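Local coordinates for G protein alpha subunit (Entamoeba histolytica, PDB 4FID) that binds GDP as the alpha subunit of a heterotrimeric G protein and probably relays transmembrane signals through GTP binding and hydrolysis, at residues Q36-H41 and P136-L141; Q114-A119 and H143-T148; K4-M9 and K159-H164. One frame throughout, in Å; residues are numbered along the deposited sequence.

In the fold
The three contacts illustrate how chemistry follows place in a G-alpha fold. Contact 2, its centre about 8 Å from the centre of the chain, lines the GDP pocket and relies on a charged pair and a bond to the ribose. Contact 1, farther out, joins helix 35-39 to the start of helix 138-143 by one arginine-to-carbonyl bond and apolar cover. Contact 3, about 23 Å from that centre, is a backbone ladder between two strands, apolar on one side of the sheet and more polar on the other. All three are partly buried. Contacts 1 and 2 share helix 138-143 and touch where His41 meets Thr146; both are nested along the chain in the loop that contact 3 closes.

Contact 1 of 3, residues Q36-H41 and P136-L141; sequences QERATH and PTEEDL
The imidazole of His41 is covered on one face by Leu141, while Thr40 OG1 lies against the opposite face and Arg38 O approaches the edge in the ring plane. The leucine presents a C-H to the ring: its CG stands 4.2 Å from the centroid of the His41 ring, 22° off the normal, a CH-pi contact displaced toward the rim. Leu141 crosses the imidazole at about a right angle, and its CD1 also touches the ring, 3.8 Å from His41 CD2. The second flat group, the guanidinium of Arg38, is met at its edge by the carbonyl oxygen of Pro136. Arg38 NH1 donates to Pro136 O at 3.2 Å in an almost straight bond, with the acceptor in the guanidinium plane. A bend about chi3 (-91°) turns the head of the arginine to this carbonyl, while its aliphatic part spans Pro136 and Leu141, with Arg38 CG 3.8 Å from Leu141 CD2. Glu138 passes near the same arginine with its carboxylate almost perpendicular to the guanidinium. Both groups turn instead to the backbone of Phe33: Arg38 NE donates to its carbonyl, and Glu138 OE1 accepts from its amide. Next to Pro136, Thr137 and Asp140 form a capping box at the start of helix 138-143, Asp140 N donating to Thr137 OG1 at 3.2 Å and Thr137 N to Asp140 OD2. The chemistry thus implies a junction in which arginine ties two loop carbonyls, those of Pro136 and Phe33, to helix 35-39; any attraction between Arg38 and Glu138, which form no salt bridge, would act at longer range.

Contact 2 of 3, residues Q114-A119 and H143-T148; sequences QLPDCA and HNRTKT. With GDP (guanosine-5'-diphosphate), chain C.
Arg145 lays its guanidinium over the backbone between Pro116 and Asp117: Asp117 N sits above the centre of the group, 3.4 Å from Arg145 CZ, and Pro116 C lies over the same face nearer the rim. The peptide therefore meets a flat cation face-on, while NH2 turns to the Asp117 carboxylate and NE to the ribose. The carboxylate is tilted about 30° from the guanidinium plane, and its OD1 forms a salt bridge with Arg145 NH2 at 3.5 Å. The same OD1 also pairs with Lys237, so two cations share one carboxylate, an arrangement expected to hold it in its ionised form. Beyond the bends at chi2 and chi3 (102°), Arg145 NE donates to the ribose hydroxyl O3' of GDP at 3.2 Å; the kinks carry the side chain past that hydroxyl and on to the aspartate. Cys118 packs against the aliphatic part of the arginine, its SG next to Arg145 CG; with chi1 at 63°, the sulfur is set between the backbone N and the carbonyl carbon. Asn144, whose OD1 accepts from Asn48 of helix 42-62, lies near the cysteine sulfur, and the His143 ring stacks on Tyr121. Farther along, the backbone of Thr146 runs beside the alpha-phosphate, and Thr148, a predicted magnesium ligand, lies beside the beta-phosphate. The type I turn from Pro116 to Ala119 borders the ribose, with Arg145 wedged between part of it and GDP. The sequence RTKT of 145-148 and its place beside the phosphates are consistent with switch I, and the whole arrangement is that of the G-alpha nucleotide cleft, where the all-helical domain closes over GDP bound to the Ras-like domain.

Contact 3 of 3, residues K4-M9 and K159-H164; sequences KPITVM and KDIPFH
With chi1 at -60°, Ile6 sets CG1 beside its own backbone N and CG2 anti to it, and Phe163, with chi1 -79°, likewise sets CG beside its backbone N; the two side chains then run together, pointing the same way. Ile6 CB comes over one face of the Phe163 ring, 4.0 Å from its centroid, a CH-pi contact shifted toward the rim. Both branches of the isoleucine join in: Ile6 CG2 reaches Phe163 CE1 at 3.6 Å, while Ile6 CD1 extends past Phe163 CZ to Ile161 CG2. Val8 arrives at the ring edge instead, its CG2 lying near the ring plane, 3.9 Å from Phe163 CD1. Helix 312-332 covers this apolar face, meeting Ile6 through Ile326 and Phe163 through Val323. The opposite face carries Thr7 and His164 side by side. The imidazole is engaged beyond the pair, its ND1 bonded to Asp155 and its NE2 to Glu153, both on strand 152-157. Between the faces runs the parallel ladder: Ile6 N donates to Pro162 O at 2.8 Å, His164 N to Ile6 O at 2.7 Å, and Val8 N to His164 O at 2.8 Å. The last bond is the straightest at its acceptor, the donor lying close to the line of the carbonyl. Just before the ladder, Pro5 and Pro162 touch through their CB atoms, 3.9 Å apart. The pairing joins neighbouring parallel strands 6-12 and 162-167, the former running on to the P-loop, as in the central sheet of the Ras-like domain of G-alpha proteins.

Contact 1 of 3, residues Q36-H41 and P136-L141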
# COMPACT_ATOMS: atom_id res chain seq x y z
N GLN A 36 15.82 -15.32 -8.80
CA GLN A 36 16.50 -15.49 -7.51
C GLN A 36 16.11 -14.43 -6.48
O GLN A 36 16.08 -14.71 -5.29
CB GLN A 36 18.03 -15.60 -7.64
CG GLN A 36 18.71 -14.44 -8.31
CD GLN A 36 18.90 -14.67 -9.80
OE1 GLN A 36 19.13 -15.80 -10.24
NE2 GLN A 36 18.82 -13.59 -10.58
N GLU A 37 15.79 -13.22 -6.94
CA GLU A 37 15.29 -12.18 -6.05
C GLU A 37 13.89 -12.55 -5.54
O GLU A 37 13.61 -12.51 -4.34
CB GLU A 37 15.28 -10.82 -6.75
CG GLU A 37 14.93 -9.65 -5.84
CD GLU A 37 15.47 -8.34 -6.38
OE1 GLU A 37 16.09 -8.34 -7.47
OE2 GLU A 37 15.28 -7.30 -5.70
N ARG A 38 13.03 -12.94 -6.47
CA ARG A 38 11.71 -13.42 -6.11
C ARG A 38 11.71 -14.57 -5.09
O ARG A 38 10.91 -14.57 -4.16
CB ARG A 38 10.95 -13.84 -7.38
CG ARG A 38 10.34 -12.70 -8.15
CD ARG A 38 9.43 -13.23 -9.21
NE ARG A 38 10.19 -13.39 -10.43
CZ ARG A 38 10.39 -14.55 -11.04
NH1 ARG A 38 9.85 -15.66 -10.56
NH2 ARG A 38 11.13 -14.58 -12.14
N ALA A 39 12.59 -15.54 -5.27
CA ALA A 39 12.57 -16.73 -4.41
C ALA A 39 12.86 -16.40 -2.95
O ALA A 39 12.49 -17.16 -2.07
CB ALA A 39 13.51 -17.84 -4.94
N THR A 40 13.52 -15.28 -2.70
CA THR A 40 13.73 -14.84 -1.31
C THR A 40 12.42 -14.55 -0.53
O THR A 40 12.42 -14.54 0.70
CB THR A 40 14.61 -13.57 -1.24
OG1 THR A 40 13.81 -12.41 -1.51
CG2 THR A 40 15.76 -13.66 -2.23
N HIS A 41 11.32 -14.32 -1.24
CA HIS A 41 10.06 -14.01 -0.56
C HIS A 41 9.19 -15.22 -0.21
O HIS A 41 8.11 -15.07 0.36
CB HIS A 41 9.29 -12.95 -1.34
CG HIS A 41 10.10 -11.73 -1.62
ND1 HIS A 41 10.12 -10.64 -0.78
CD2 HIS A 41 10.97 -11.44 -2.62
CE1 HIS A 41 10.94 -9.72 -1.26
NE2 HIS A 41 11.46 -10.19 -2.39
N PRO A 136 7.68 -17.66 -5.99
CA PRO A 136 6.79 -16.50 -6.08
C PRO A 136 6.90 -15.80 -7.42
O PRO A 136 7.98 -15.71 -7.99
CB PRO A 136 7.30 -15.58 -4.96
CG PRO A 136 7.85 -16.50 -3.95
CD PRO A 136 8.50 -17.61 -4.76
N THR A 137 5.77 -15.31 -7.92
CA THR A 137 5.74 -14.51 -9.14
C THR A 137 5.79 -13.02 -8.79
O THR A 137 5.63 -12.63 -7.63
CB THR A 137 4.43 -14.76 -9.88
OG1 THR A 137 3.34 -14.15 -9.15
CG2 THR A 137 4.17 -16.23 -10.02
N GLU A 138 6.01 -12.17 -9.78
CA GLU A 138 6.02 -10.72 -9.55
C GLU A 138 4.69 -10.26 -8.99
O GLU A 138 4.64 -9.31 -8.20
CB GLU A 138 6.35 -9.96 -10.82
CG GLU A 138 7.79 -10.18 -11.29
CD GLU A 138 8.15 -9.36 -12.51
OE1 GLU A 138 9.30 -8.91 -12.62
OE2 GLU A 138 7.27 -9.15 -13.38
N GLU A 139 3.61 -10.97 -9.34
CA GLU A 139 2.30 -10.56 -8.85
C GLU A 139 2.19 -10.87 -7.33
O GLU A 139 1.67 -10.07 -6.55
CB GLU A 139 1.18 -11.18 -9.70
CG GLU A 139 -0.20 -10.54 -9.56
CD GLU A 139 -0.22 -9.09 -10.03
OE1 GLU A 139 0.31 -8.81 -11.13
OE2 GLU A 139 -0.77 -8.22 -9.31
N ASP A 140 2.71 -12.01 -6.91
CA ASP A 140 2.79 -12.31 -5.48
C ASP A 140 3.53 -11.20 -4.74
O ASP A 140 3.10 -10.77 -3.68
CB ASP A 140 3.46 -13.67 -5.24
CG ASP A 140 2.67 -14.84 -5.85
OD1 ASP A 140 1.47 -14.63 -6.13
OD2 ASP A 140 3.24 -15.95 -6.05
N LEU A 141 4.65 -10.75 -5.29
CA LEU A 141 5.45 -9.73 -4.61
C LEU A 141 4.69 -8.41 -4.48
O LEU A 141 4.88 -7.67 -3.50
CB LEU A 141 6.77 -9.48 -5.33
CG LEU A 141 8.06 -10.18 -4.89
CD1 LEU A 141 7.85 -11.68 -4.71
CD2 LEU A 141 9.20 -9.89 -5.90

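Contact 2 of 3, residues Q114-A119 and H143-T148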
# COMPACT_ATOMS: atom_id res chain seq x y z
N GLN A 114 -7.09 -6.45 12.93
CA GLN A 114 -6.05 -6.06 11.99
C GLN A 114 -5.71 -7.21 11.09
O GLN A 114 -4.93 -8.09 11.45
CB GLN A 114 -4.80 -5.57 12.74
CG GLN A 114 -5.01 -4.25 13.51
CD GLN A 114 -5.15 -3.04 12.59
OE1 GLN A 114 -4.33 -2.83 11.69
NE2 GLN A 114 -6.18 -2.23 12.82
N LEU A 115 -6.32 -7.22 9.91
CA LEU A 115 -6.03 -8.23 8.91
C LEU A 115 -5.27 -7.64 7.72
O LEU A 115 -5.76 -6.74 7.04
CB LEU A 115 -7.33 -8.86 8.42
CG LEU A 115 -7.16 -10.08 7.52
CD1 LEU A 115 -6.69 -11.25 8.37
CD2 LEU A 115 -8.46 -10.41 6.79
N PRO A 116 -4.06 -8.15 7.47
CA PRO A 116 -3.27 -7.66 6.32
C PRO A 116 -4.09 -7.65 5.02
O PRO A 116 -4.89 -8.55 4.79
CB PRO A 116 -2.12 -8.68 6.24
CG PRO A 116 -2.01 -9.24 7.64
CD PRO A 116 -3.41 -9.27 8.17
N ASP A 117 -3.90 -6.63 4.20
CA ASP A 117 -4.64 -6.49 2.93
C ASP A 117 -4.50 -7.71 2.01
O ASP A 117 -5.37 -7.95 1.16
CB ASP A 117 -4.15 -5.25 2.16
CG ASP A 117 -4.44 -3.93 2.89
OD1 ASP A 117 -4.08 -2.85 2.35
OD2 ASP A 117 -5.04 -3.96 3.99
N CYS A 118 -3.41 -8.46 2.16
CA CYS A 118 -3.09 -9.50 1.20
C CYS A 118 -3.81 -10.83 1.49
O CYS A 118 -3.61 -11.82 0.77
CB CYS A 118 -1.58 -9.74 1.19
SG CYS A 118 -0.95 -10.31 2.78
N ALA A 119 -4.65 -10.84 2.53
CA ALA A 119 -5.24 -12.08 3.02
C ALA A 119 -6.01 -12.87 1.95
O ALA A 119 -5.65 -14.01 1.64
CB ALA A 119 -6.12 -11.83 4.23
N HIS A 143 1.45 -8.16 -4.06
CA HIS A 143 0.38 -8.30 -3.08
C HIS A 143 0.85 -8.66 -1.69
O HIS A 143 0.10 -8.52 -0.72
CB HIS A 143 -0.63 -9.35 -3.53
CG HIS A 143 -1.51 -8.89 -4.63
ND1 HIS A 143 -1.17 -9.03 -5.97
CD2 HIS A 143 -2.73 -8.29 -4.61
CE1 HIS A 143 -2.14 -8.53 -6.72
NE2 HIS A 143 -3.10 -8.08 -5.92
N ASN A 144 2.08 -9.12 -1.57
CA ASN A 144 2.52 -9.56 -0.25
C ASN A 144 3.00 -8.41 0.61
O ASN A 144 3.58 -7.45 0.14
CB ASN A 144 3.58 -10.63 -0.33
CG ASN A 144 3.77 -11.33 0.99
OD1 ASN A 144 2.79 -11.83 1.55
ND2 ASN A 144 5.01 -11.36 1.50
N ARG A 145 2.75 -8.55 1.91
CA ARG A 145 3.20 -7.56 2.86
C ARG A 145 4.68 -7.75 3.21
O ARG A 145 5.09 -8.83 3.64
CB ARG A 145 2.32 -7.64 4.11
CG ARG A 145 0.83 -7.75 3.77
CD ARG A 145 -0.04 -7.00 4.77
NE ARG A 145 -0.52 -5.70 4.29
CZ ARG A 145 -1.11 -4.80 5.07
NH1 ARG A 145 -1.30 -5.05 6.36
NH2 ARG A 145 -1.50 -3.63 4.57
N THR A 146 5.48 -6.71 2.98
CA THR A 146 6.86 -6.70 3.49
C THR A 146 7.16 -5.39 4.20
O THR A 146 6.58 -4.35 3.89
CB THR A 146 7.93 -6.91 2.39
OG1 THR A 146 7.69 -6.01 1.30
CG2 THR A 146 7.91 -8.34 1.88
N LYS A 147 8.08 -5.45 5.16
CA LYS A 147 8.56 -4.26 5.86
C LYS A 147 9.83 -3.73 5.20
O LYS A 147 10.90 -4.31 5.37
CB LYS A 147 8.88 -4.59 7.31
CG LYS A 147 7.70 -5.07 8.13
CD LYS A 147 8.16 -5.50 9.51
CE LYS A 147 7.02 -6.10 10.32
NZ LYS A 147 7.52 -6.71 11.58
N THR A 148 9.72 -2.64 4.45
CA THR A 148 10.92 -2.05 3.87
C THR A 148 11.57 -1.06 4.84
O THR A 148 11.26 0.13 4.82
CB THR A 148 10.68 -1.40 2.46
OG1 THR A 148 10.06 -0.12 2.59
CG2 THR A 148 9.83 -2.31 1.57
PB GDP C . 5.08 0.69 2.93
O1B GDP C . 6.29 -0.21 2.80
O2B GDP C . 4.94 1.11 4.38
O3B GDP C . 5.32 1.89 2.06
O3A GDP C . 3.70 -0.06 2.49
PA GDP C . 3.63 -1.45 1.64
O1A GDP C . 3.92 -1.22 0.18
O2A GDP C . 4.57 -2.49 2.21
O5' GDP C . 2.10 -1.94 1.86
C5' GDP C . 1.84 -3.23 2.44
C4' GDP C . 0.56 -3.87 1.89
O4' GDP C . -0.34 -2.92 1.31
C3' GDP C . 0.84 -4.93 0.83
O3' GDP C . 0.25 -6.19 1.23
C2' GDP C . 0.21 -4.39 -0.44
O2' GDP C . -0.29 -5.45 -1.28
C1' GDP C . -0.87 -3.45 0.10
N9 GDP C . -1.26 -2.38 -0.87
C8 GDP C . -0.53 -1.31 -1.27
N7 GDP C . -1.22 -0.55 -2.16
C5 GDP C . -2.42 -1.13 -2.35
C6 GDP C . -3.64 -0.88 -3.16
O6 GDP C . -3.72 0.11 -3.91
N1 GDP C . -4.66 -1.74 -3.07
C2 GDP C . -4.62 -2.81 -2.26
N2 GDP C . -5.70 -3.63 -2.21
N3 GDP C . -3.55 -3.12 -1.49
C4 GDP C . -2.44 -2.33 -1.49

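Contact 3 of 3, residues K4-M9 and K159-H164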
# COMPACT_ATOMS: atom_id res chain seq x y z
N LYS A 4 21.78 13.64 -16.95
CA LYS A 4 21.41 13.21 -15.60
C LYS A 4 19.91 12.90 -15.44
O LYS A 4 19.07 13.64 -15.92
CB LYS A 4 21.87 14.23 -14.56
CG LYS A 4 23.38 14.17 -14.30
CD LYS A 4 23.82 15.19 -13.25
CE LYS A 4 24.62 16.34 -13.86
NZ LYS A 4 26.00 15.95 -14.28
N PRO A 5 19.59 11.78 -14.76
CA PRO A 5 18.22 11.24 -14.66
C PRO A 5 17.29 12.12 -13.84
O PRO A 5 17.74 12.85 -12.96
CB PRO A 5 18.43 9.91 -13.94
CG PRO A 5 19.64 10.15 -13.10
CD PRO A 5 20.54 11.01 -13.93
N ILE A 6 16.00 12.06 -14.15
CA ILE A 6 14.99 12.72 -13.34
C ILE A 6 14.83 11.95 -12.02
O ILE A 6 14.61 10.72 -12.01
CB ILE A 6 13.63 12.78 -14.06
CG1 ILE A 6 13.76 13.56 -15.36
CG2 ILE A 6 12.57 13.42 -13.15
CD1 ILE A 6 12.43 13.84 -16.02
N THR A 7 14.95 12.67 -10.91
CA THR A 7 14.93 12.05 -9.61
C THR A 7 13.57 12.18 -8.91
O THR A 7 12.99 13.25 -8.83
CB THR A 7 16.05 12.61 -8.75
OG1 THR A 7 17.29 12.19 -9.30
CG2 THR A 7 15.94 12.10 -7.31
N VAL A 8 13.09 11.06 -8.39
CA VAL A 8 11.79 11.01 -7.76
C VAL A 8 11.95 10.33 -6.42
O VAL A 8 12.56 9.27 -6.32
CB VAL A 8 10.82 10.18 -8.59
CG1 VAL A 8 9.51 10.04 -7.87
CG2 VAL A 8 10.63 10.81 -9.97
N MSE A 9 11.39 10.95 -5.40
CA MSE A 9 11.49 10.46 -4.03
C MSE A 9 10.12 10.05 -3.51
O MSE A 9 9.20 10.87 -3.53
CB MSE A 9 12.11 11.53 -3.14
CG MSE A 9 12.21 11.14 -1.69
SE MSE A 9 13.16 12.43 -0.55
CE MSE A 9 15.02 12.05 -1.01
N LYS A 159 9.29 6.06 -21.67
CA LYS A 159 9.23 6.71 -22.97
C LYS A 159 10.57 7.35 -23.32
O LYS A 159 10.64 8.49 -23.76
CB LYS A 159 8.09 7.73 -23.00
CG LYS A 159 7.73 8.24 -24.39
CD LYS A 159 6.46 9.09 -24.37
CE LYS A 159 6.26 9.84 -25.69
NZ LYS A 159 6.20 8.92 -26.85
N ASP A 160 11.64 6.58 -23.09
CA ASP A 160 13.00 7.02 -23.38
C ASP A 160 13.41 8.30 -22.64
O ASP A 160 13.65 9.35 -23.24
CB ASP A 160 13.23 7.16 -24.89
CG ASP A 160 13.33 5.81 -25.59
OD1 ASP A 160 14.07 4.94 -25.08
OD2 ASP A 160 12.67 5.61 -26.63
N ILE A 161 13.50 8.17 -21.33
CA ILE A 161 13.85 9.25 -20.42
C ILE A 161 14.26 8.54 -19.14
O ILE A 161 13.51 7.72 -18.62
CB ILE A 161 12.63 10.15 -20.11
CG1 ILE A 161 12.15 10.87 -21.36
CG2 ILE A 161 12.97 11.17 -19.03
CD1 ILE A 161 10.82 11.54 -21.16
N PRO A 162 15.47 8.83 -18.63
CA PRO A 162 15.99 8.18 -17.43
C PRO A 162 15.38 8.71 -16.11
O PRO A 162 15.35 9.92 -15.88
CB PRO A 162 17.48 8.50 -17.49
CG PRO A 162 17.52 9.85 -18.15
CD PRO A 162 16.39 9.85 -19.16
N PHE A 163 14.90 7.80 -15.26
CA PHE A 163 14.43 8.16 -13.93
C PHE A 163 15.22 7.46 -12.82
O PHE A 163 15.71 6.35 -12.98
CB PHE A 163 12.95 7.84 -13.78
CG PHE A 163 12.05 8.85 -14.41
CD1 PHE A 163 11.32 9.72 -13.63
CD2 PHE A 163 11.95 8.94 -15.79
CE1 PHE A 163 10.48 10.66 -14.22
CE2 PHE A 163 11.12 9.88 -16.38
CZ PHE A 163 10.39 10.74 -15.60
N HIS A 164 15.34 8.13 -11.68
CA HIS A 164 15.96 7.53 -10.51
C HIS A 164 14.99 7.65 -9.34
O HIS A 164 14.50 8.74 -9.02
CB HIS A 164 17.30 8.19 -10.20
CG HIS A 164 17.99 7.61 -9.01
ND1 HIS A 164 18.67 6.41 -9.05
CD2 HIS A 164 18.13 8.08 -7.75
CE1 HIS A 164 19.18 6.16 -7.86
NE2 HIS A 164 18.87 7.16 -7.05